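Local coordinates for protein HcgC (Methanococcus maripaludis S2, PDB 5O4J) that methylates a carbon of a pyridinol precursor with S-adenosylmethionine, probably as a step in the biosynthesis of the iron-guanylylpyridinol cofactor of [Fe]-hydrogenase, at residues S14-I18 / K19-S23; D79-N83 / D84-F88; K220-T223 / E224-M227. All blocks are in the same frame, centred on the assembly; numbering follows the deposited sequence.

In the fold
Along the chain the three contacts follow one another, each a local one. Contact 1 is the start of helix 18-37, just after strand 10-13; contact 2 is the turn leading into strand 87-90, an outermost strand of the mixed seven-stranded sheet; contact 3 is the end of helix 218-225. Contacts 1 and 3 have centres about 10 Å apart and touch through Lys17 and Asn226, so the start of helix 18-37 is tied to the residues just after helix 218-225. Contact 2 has its centre about 22 Å from that of contact 1, without touching it, and about 18 Å from that of contact 3, which it meets through Ile80 and Phe221. All three lie near residues that bind S-adenosyl-L-homocysteine: Leu52 for contacts 1 and 3, Asp72 for contact 2.

Contact 1: residues S14-I18 / K19-S23; sequences SKIKI and KDIVS
Asp20 turns back over the first turn of its helix to meet the backbone of Lys17, the N-cap residue. Its CB lies 3.3 Å from Lys17 O. From there CG stands anti to the carbonyl carbon (chi1 -61°), 3.7 Å from Lys17 N, which swings the carboxylate toward the start of the helix, and OD2 accepts the Lys17 N-H at 2.8 Å in a nearly straight bond of 168°. The donor comes from the anti side and stands well out of the carboxylate plane. A water donates both to OD2 and to Lys15 O, so one carboxylate oxygen gathers two donors, and an acidic side chain suits this place. With an alanine at this position the Lys17 N-H would probably lose its side-chain acceptor, and the bridging water one of its two holds.

Lys17 O, for its part, receives Ile21 N at 3.3 Å and starts the helical pattern. Ile16 CG2 packs on Ile21 CG1 at 3.7 Å, the two branched chains crossing at about a right angle; Ile21 continues onto Val181 and Ile184 of helix 177-193. Lys17 and Lys19 run side by side, Lys17 CD 3.7 Å from Lys19 CE, and both amines turn to Asn226 OD1, weakly from Lys19. A side chain three residues past the N-cap returning to the N-cap residue's backbone N-H is one half of the capping-box arrangement, here opening helix 18-37.

Contact 2: residues D79-N83 / D84-F88; sequences DILFN and DGIKF
Leu81 has CG anti to its carbonyl carbon (chi1 -54°) and Phe88 has CG on the far side from its own N (chi1 -178°); with these settings CD1 of Leu81 enters the bend of the chain, and the Phe88 ring is carried past it. That one methyl does the touching. It lies 3.8 Å from Phe88 CB and 3.9 Å from Ile86 CG2, and it also comes up to the backbone at Ile86 O. The Leu81 and Phe88 side chains cross at about a right angle. A leucine fits here because its branched end can reach both Ile86 and Phe88, whose CB bonds point toward residues 79-83, while that of Lys87 points away.

The polar part of the contact is at the bend itself, a type I beta turn from Asn83 to Ile86. Asn83 OD1 accepts Gly85 N at 3.2 Å. The N-H approaches from above the carbonyl plane, at an N-H...O angle of 139°. Asparagine is apt here, since its short amide can reach a backbone N-H two residues on; its side chain is, however, poorly ordered.

Beyond the turn, Ile86 rests on Ala58 of helix 54-60 and on Ile70, while Phe88 touches Ile70 and Asp72. Backbone hydrogen bonds of Lys87 with Val68 and Ile70 join strand 87-90 to the parallel strand 65-72, at an outermost position of the mixed sheet.

Contact 3: residues K220-T223 / E224-M227; sequences KFLT and ELNM
Lys220 and Glu224, one helical turn apart, are joined by a salt bridge in which Lys220 NZ donates to Glu224 OE2 at 2.8 Å. The amine meets the syn side of the oxygen, 31° out of the carboxylate plane. Lysine reaches it because its chain runs extended, with CG opposite the backbone N (chi1 -174°), and then bends at the last torsion (chi4 -83°). Neither charge depends on the other alone: Lys206 makes a second salt bridge to OE2, Glu215 pairs with Lys220 NZ, and Thr211 is hydrogen-bonded to OE1. These partners are likely to favour the charged forms of both residues.

The apolar pair is Phe221 and Leu225, again four residues apart. Leu225 CG lies over one face of the ring, offset toward its rim, in a CH-pi contact 4.2 Å from the centroid. Its two methyls spread along the ring's far end, CD1 3.7 Å from Phe221 CZ and CD2 3.9 Å from Phe221 CE1. The branched end of leucine lets CG and both methyls meet the ring.

Backbone bonds hold the turn together. Glu224 N donates to Lys220 O at 2.8 Å and Leu225 N to Phe221 O at 3.1 Å, the helical pattern. At the end the pattern changes: Asn226 N gives its main bond to Thr223 O, 2.9 Å away, from well above the carbonyl plane, and Asn226 becomes the centre of an inverse gamma turn.

Helix 218-225 packs through Phe221 on Phe208, Thr211 and Val212 of helix 208-213 and on the loop residue Leu52. Leu225 rests on Ile18 and Lys19, at the beginning of helix 18-37.

Contact 1: residues S14-I18 / K19-S23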
loop_
_atom_site.group_PDB
_atom_site.type_symbol
_atom_site.label_atom_id
_atom_site.label_comp_id
_atom_site.label_asym_id
_atom_site.label_seq_id
_atom_site.Cartn_x
_atom_site.Cartn_y
_atom_site.Cartn_z
ATOM N N SER A 14 3.380 22.300 -2.763
ATOM C CA SER A 14 3.272 21.961 -4.173
ATOM C C SER A 14 2.769 23.156 -4.973
ATOM O O SER A 14 1.933 23.938 -4.508
ATOM C CB SER A 14 2.350 20.755 -4.387
ATOM O OG SER A 14 0.999 20.997 -3.994
ATOM N N LYS A 15 3.310 23.307 -6.181
ATOM C CA LYS A 15 2.769 24.302 -7.098
ATOM C C LYS A 15 1.358 23.933 -7.527
ATOM O O LYS A 15 0.494 24.807 -7.658
ATOM C CB LYS A 15 3.678 24.453 -8.316
ATOM C CG LYS A 15 5.046 25.023 -7.993
ATOM C CD LYS A 15 5.971 24.925 -9.190
ATOM C CE LYS A 15 7.349 25.453 -8.853
ATOM N NZ LYS A 15 7.276 26.927 -8.647
ATOM N N ILE A 16 1.114 22.646 -7.761
ATOM C CA ILE A 16 -0.222 22.181 -8.111
ATOM C C ILE A 16 -1.164 22.415 -6.937
ATOM O O ILE A 16 -0.903 21.964 -5.816
ATOM C CB ILE A 16 -0.171 20.701 -8.522
ATOM C CG1 ILE A 16 0.446 20.571 -9.918
ATOM C CG2 ILE A 16 -1.564 20.042 -8.477
ATOM C CD1 ILE A 16 0.996 19.196 -10.200
ATOM N N LYS A 17 -2.262 23.122 -7.196
ATOM C CA LYS A 17 -3.288 23.398 -6.203
ATOM C C LYS A 17 -4.429 22.401 -6.332
ATOM O O LYS A 17 -4.608 21.750 -7.362
ATOM C CB LYS A 17 -3.837 24.816 -6.359
ATOM C CG LYS A 17 -2.836 25.927 -6.055
ATOM C CD LYS A 17 -3.419 27.265 -6.492
ATOM C CE LYS A 17 -2.569 28.442 -6.028
ATOM N NZ LYS A 17 -3.143 29.718 -6.527
ATOM N N ILE A 18 -5.224 22.300 -5.268
ATOM C CA ILE A 18 -6.383 21.416 -5.326
ATOM C C ILE A 18 -7.260 21.778 -6.522
ATOM O O ILE A 18 -7.733 20.896 -7.256
ATOM C CB ILE A 18 -7.168 21.472 -4.002
ATOM C CG1 ILE A 18 -6.261 21.116 -2.813
ATOM C CG2 ILE A 18 -8.308 20.471 -4.023
ATOM C CD1 ILE A 18 -6.756 21.675 -1.513
ATOM N N LYS A 19 -7.459 23.082 -6.766
ATOM C CA LYS A 19 -8.304 23.507 -7.877
ATOM C C LYS A 19 -7.742 23.051 -9.220
ATOM O O LYS A 19 -8.502 22.850 -10.174
ATOM C CB LYS A 19 -8.482 25.025 -7.872
ATOM C CG LYS A 19 -7.222 25.848 -8.115
ATOM C CD LYS A 19 -7.581 27.328 -8.225
ATOM C CE LYS A 19 -6.366 28.192 -8.523
ATOM N NZ LYS A 19 -6.738 29.636 -8.631
ATOM N N ASP A 20 -6.416 22.905 -9.320
ATOM C CA ASP A 20 -5.797 22.448 -10.559
ATOM C C ASP A 20 -6.124 20.988 -10.837
ATOM O O ASP A 20 -6.308 20.598 -11.993
ATOM C CB ASP A 20 -4.275 22.642 -10.498
ATOM C CG ASP A 20 -3.867 24.091 -10.337
ATOM O OD1 ASP A 20 -4.524 24.978 -10.916
ATOM O OD2 ASP A 20 -2.868 24.351 -9.626
ATOM N N ILE A 21 -6.154 20.162 -9.789
ATOM C CA ILE A 21 -6.541 18.762 -9.940
ATOM C C ILE A 21 -8.016 18.663 -10.291
ATOM O O ILE A 21 -8.414 17.866 -11.148
ATOM C CB ILE A 21 -6.212 17.981 -8.654
ATOM C CG1 ILE A 21 -4.763 18.231 -8.232
ATOM C CG2 ILE A 21 -6.467 16.498 -8.866
ATOM C CD1 ILE A 21 -4.351 17.546 -6.939
ATOM N N VAL A 22 -8.855 19.446 -9.613
ATOM C CA VAL A 22 -10.272 19.501 -9.969
ATOM C C VAL A 22 -10.413 19.839 -11.445
ATOM O O VAL A 22 -11.106 19.145 -12.207
ATOM C CB VAL A 22 -10.999 20.529 -9.084
ATOM C CG1 VAL A 22 -12.452 20.732 -9.555
ATOM C CG2 VAL A 22 -10.959 20.095 -7.635
ATOM N N SER A 23 -9.735 20.909 -11.869
ATOM C CA SER A 23 -9.819 21.366 -13.251
ATOM C C SER A 23 -9.461 20.253 -14.227
ATOM O O SER A 23 -10.171 20.019 -15.212
ATOM C CB SER A 23 -8.894 22.571 -13.450
ATOM O OG SER A 23 -8.952 23.052 -14.778
HETATM O O HOH W 1 -1.232 26.211 -9.501
#

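Contact 2: residues D79-N83 / D84-F88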
loop_
_atom_site.group_PDB
_atom_site.type_symbol
_atom_site.label_atom_id
_atom_site.label_comp_id
_atom_site.label_asym_id
_atom_site.label_seq_id
_atom_site.Cartn_x
_atom_site.Cartn_y
_atom_site.Cartn_z
ATOM N N ASP A 79 -24.403 29.938 -7.395
ATOM C CA ASP A 79 -23.133 30.617 -7.167
ATOM C C ASP A 79 -21.939 29.869 -7.751
ATOM O O ASP A 79 -20.853 30.445 -7.820
ATOM C CB ASP A 79 -22.891 30.826 -5.660
ATOM C CG ASP A 79 -24.011 31.590 -4.971
ATOM O OD1 ASP A 79 -24.597 32.487 -5.607
ATOM O OD2 ASP A 79 -24.277 31.316 -3.771
ATOM N N ILE A 80 -22.092 28.596 -8.128
ATOM C CA ILE A 80 -20.968 27.821 -8.649
ATOM C C ILE A 80 -20.846 27.888 -10.170
ATOM O O ILE A 80 -19.967 27.224 -10.737
ATOM C CB ILE A 80 -21.030 26.357 -8.160
ATOM C CG1 ILE A 80 -19.614 25.767 -8.080
ATOM C CG2 ILE A 80 -21.903 25.474 -9.060
ATOM C CD1 ILE A 80 -19.509 24.530 -7.192
ATOM N N LEU A 81 -21.708 28.635 -10.856
ATOM C CA LEU A 81 -21.553 28.779 -12.300
ATOM C C LEU A 81 -20.480 29.809 -12.644
ATOM O O LEU A 81 -20.246 30.772 -11.908
ATOM C CB LEU A 81 -22.869 29.184 -12.967
ATOM C CG LEU A 81 -24.097 28.316 -12.689
ATOM C CD1 LEU A 81 -25.240 28.756 -13.590
ATOM C CD2 LEU A 81 -23.802 26.836 -12.845
ATOM N N PHE A 82 -19.829 29.593 -13.789
ATOM C CA PHE A 82 -18.737 30.470 -14.210
ATOM C C PHE A 82 -19.254 31.845 -14.616
ATOM O O PHE A 82 -18.709 32.871 -14.191
ATOM C CB PHE A 82 -17.962 29.839 -15.370
ATOM C CG PHE A 82 -17.053 28.715 -14.960
ATOM C CD1 PHE A 82 -17.496 27.403 -14.991
ATOM C CD2 PHE A 82 -15.752 28.967 -14.562
ATOM C CE1 PHE A 82 -16.663 26.365 -14.621
ATOM C CE2 PHE A 82 -14.911 27.931 -14.193
ATOM C CZ PHE A 82 -15.368 26.627 -14.223
ATOM N N ASN A 83 -20.289 31.891 -15.453
ATOM C CA ASN A 83 -20.811 33.160 -15.937
ATOM C C ASN A 83 -22.290 33.009 -16.271
ATOM O O ASN A 83 -22.905 31.964 -16.034
ATOM C CB ASN A 83 -20.011 33.665 -17.146
ATOM C CG ASN A 83 -20.030 32.698 -18.314
ATOM O OD1 ASN A 83 -20.886 31.817 -18.404
ATOM N ND2 ASN A 83 -19.077 32.863 -19.224
ATOM N N ASP A 84 -22.850 34.074 -16.843
ATOM C CA ASP A 84 -24.268 34.167 -17.159
ATOM C C ASP A 84 -24.667 33.416 -18.423
ATOM O O ASP A 84 -25.869 33.286 -18.682
ATOM C CB ASP A 84 -24.666 35.639 -17.299
ATOM C CG ASP A 84 -24.548 36.402 -15.991
ATOM O OD1 ASP A 84 -24.900 35.834 -14.937
ATOM O OD2 ASP A 84 -24.109 37.571 -16.020
ATOM N N GLY A 85 -23.716 32.935 -19.228
ATOM C CA GLY A 85 -24.106 32.212 -20.425
ATOM C C GLY A 85 -24.853 30.924 -20.140
ATOM O O GLY A 85 -25.499 30.377 -21.041
ATOM N N ILE A 86 -24.776 30.423 -18.909
ATOM C CA ILE A 86 -25.519 29.245 -18.477
ATOM C C ILE A 86 -26.697 29.699 -17.632
ATOM O O ILE A 86 -26.527 30.499 -16.706
ATOM C CB ILE A 86 -24.636 28.256 -17.692
ATOM C CG1 ILE A 86 -23.487 27.744 -18.563
ATOM C CG2 ILE A 86 -25.472 27.100 -17.143
ATOM C CD1 ILE A 86 -22.369 27.134 -17.756
ATOM N N LYS A 87 -27.887 29.203 -17.957
ATOM C CA LYS A 87 -29.076 29.452 -17.153
ATOM C C LYS A 87 -29.138 28.460 -15.995
ATOM O O LYS A 87 -28.854 27.272 -16.165
ATOM C CB LYS A 87 -30.327 29.330 -18.035
ATOM C CG LYS A 87 -31.667 29.182 -17.309
ATOM C CD LYS A 87 -32.106 30.454 -16.604
ATOM C CE LYS A 87 -32.967 31.320 -17.516
ATOM N NZ LYS A 87 -33.412 32.572 -16.842
ATOM N N PHE A 88 -29.505 28.947 -14.812
ATOM C CA PHE A 88 -29.668 28.091 -13.644
ATOM C C PHE A 88 -31.138 27.994 -13.274
ATOM O O PHE A 88 -31.844 29.005 -13.221
ATOM C CB PHE A 88 -28.884 28.610 -12.436
ATOM C CG PHE A 88 -28.981 27.719 -11.217
ATOM C CD1 PHE A 88 -28.087 26.681 -11.031
ATOM C CD2 PHE A 88 -29.959 27.926 -10.259
ATOM C CE1 PHE A 88 -28.163 25.863 -9.919
ATOM C CE2 PHE A 88 -30.049 27.114 -9.150
ATOM C CZ PHE A 88 -29.145 26.077 -8.973
#

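Contact 3: residues K220-T223 / E224-M227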
loop_
_atom_site.group_PDB
_atom_site.type_symbol
_atom_site.label_atom_id
_atom_site.label_comp_id
_atom_site.label_asym_id
_atom_site.label_seq_id
_atom_site.Cartn_x
_atom_site.Cartn_y
_atom_site.Cartn_z
ATOM N N LYS A 220 -16.399 30.386 -0.245
ATOM C CA LYS A 220 -15.438 29.785 0.675
ATOM C C LYS A 220 -14.866 28.491 0.110
ATOM O O LYS A 220 -13.654 28.240 0.199
ATOM C CB LYS A 220 -16.128 29.538 2.022
ATOM C CG LYS A 220 -15.231 29.048 3.155
ATOM C CD LYS A 220 -16.049 28.924 4.445
ATOM C CE LYS A 220 -15.271 28.274 5.578
ATOM N NZ LYS A 220 -15.282 26.796 5.533
ATOM N N PHE A 221 -15.730 27.659 -0.482
ATOM C CA PHE A 221 -15.291 26.412 -1.103
ATOM C C PHE A 221 -14.238 26.678 -2.171
ATOM O O PHE A 221 -13.199 26.015 -2.215
ATOM C CB PHE A 221 -16.496 25.693 -1.701
ATOM C CG PHE A 221 -16.141 24.570 -2.644
ATOM C CD1 PHE A 221 -15.638 23.372 -2.163
ATOM C CD2 PHE A 221 -16.360 24.702 -4.001
ATOM C CE1 PHE A 221 -15.335 22.329 -3.027
ATOM C CE2 PHE A 221 -16.061 23.659 -4.878
ATOM C CZ PHE A 221 -15.543 22.475 -4.391
ATOM N N LEU A 222 -14.507 27.631 -3.063
ATOM C CA LEU A 222 -13.548 27.933 -4.117
ATOM C C LEU A 222 -12.243 28.453 -3.534
ATOM O O LEU A 222 -11.165 28.148 -4.055
ATOM C CB LEU A 222 -14.151 28.928 -5.101
ATOM C CG LEU A 222 -15.420 28.415 -5.789
ATOM C CD1 LEU A 222 -16.050 29.510 -6.633
ATOM C CD2 LEU A 222 -15.132 27.179 -6.634
ATOM N N THR A 223 -12.321 29.235 -2.450
ATOM C CA THR A 223 -11.113 29.686 -1.764
ATOM C C THR A 223 -10.339 28.508 -1.204
ATOM O O THR A 223 -9.106 28.453 -1.313
ATOM C CB THR A 223 -11.468 30.653 -0.635
ATOM O OG1 THR A 223 -12.087 31.815 -1.194
ATOM C CG2 THR A 223 -10.221 31.053 0.165
ATOM N N GLU A 224 -11.050 27.552 -0.605
ATOM C CA GLU A 224 -10.396 26.375 -0.055
ATOM C C GLU A 224 -9.657 25.597 -1.134
ATOM O O GLU A 224 -8.614 24.995 -0.848
ATOM C CB GLU A 224 -11.424 25.503 0.657
ATOM C CG GLU A 224 -11.837 26.126 1.973
ATOM C CD GLU A 224 -13.020 25.453 2.620
ATOM O OE1 GLU A 224 -13.677 24.621 1.956
ATOM O OE2 GLU A 224 -13.270 25.752 3.812
ATOM N N LEU A 225 -10.170 25.587 -2.371
ATOM C CA LEU A 225 -9.487 24.869 -3.442
ATOM C C LEU A 225 -8.221 25.583 -3.889
ATOM O O LEU A 225 -7.355 24.956 -4.503
ATOM C CB LEU A 225 -10.416 24.685 -4.645
ATOM C CG LEU A 225 -11.724 23.913 -4.442
ATOM C CD1 LEU A 225 -12.414 23.770 -5.782
ATOM C CD2 LEU A 225 -11.475 22.562 -3.812
ATOM N N ASN A 226 -8.097 26.873 -3.587
ATOM C CA ASN A 226 -6.962 27.685 -4.024
ATOM C C ASN A 226 -5.797 27.552 -3.039
ATOM O O ASN A 226 -5.305 28.523 -2.463
ATOM C CB ASN A 226 -7.401 29.139 -4.163
ATOM C CG ASN A 226 -6.396 29.985 -4.910
ATOM O OD1 ASN A 226 -5.638 29.484 -5.736
ATOM N ND2 ASN A 226 -6.392 31.285 -4.625
ATOM N N MET A 227 -5.389 26.308 -2.835
ATOM C CA MET A 227 -4.406 25.925 -1.833
ATOM C C MET A 227 -3.568 24.796 -2.412
ATOM O O MET A 227 -4.092 23.941 -3.131
ATOM C CB MET A 227 -5.086 25.471 -0.530
ATOM C CG MET A 227 -4.163 24.853 0.510
ATOM S SD MET A 227 -2.814 25.949 0.989
ATOM C CE MET A 227 -1.878 24.889 2.091
#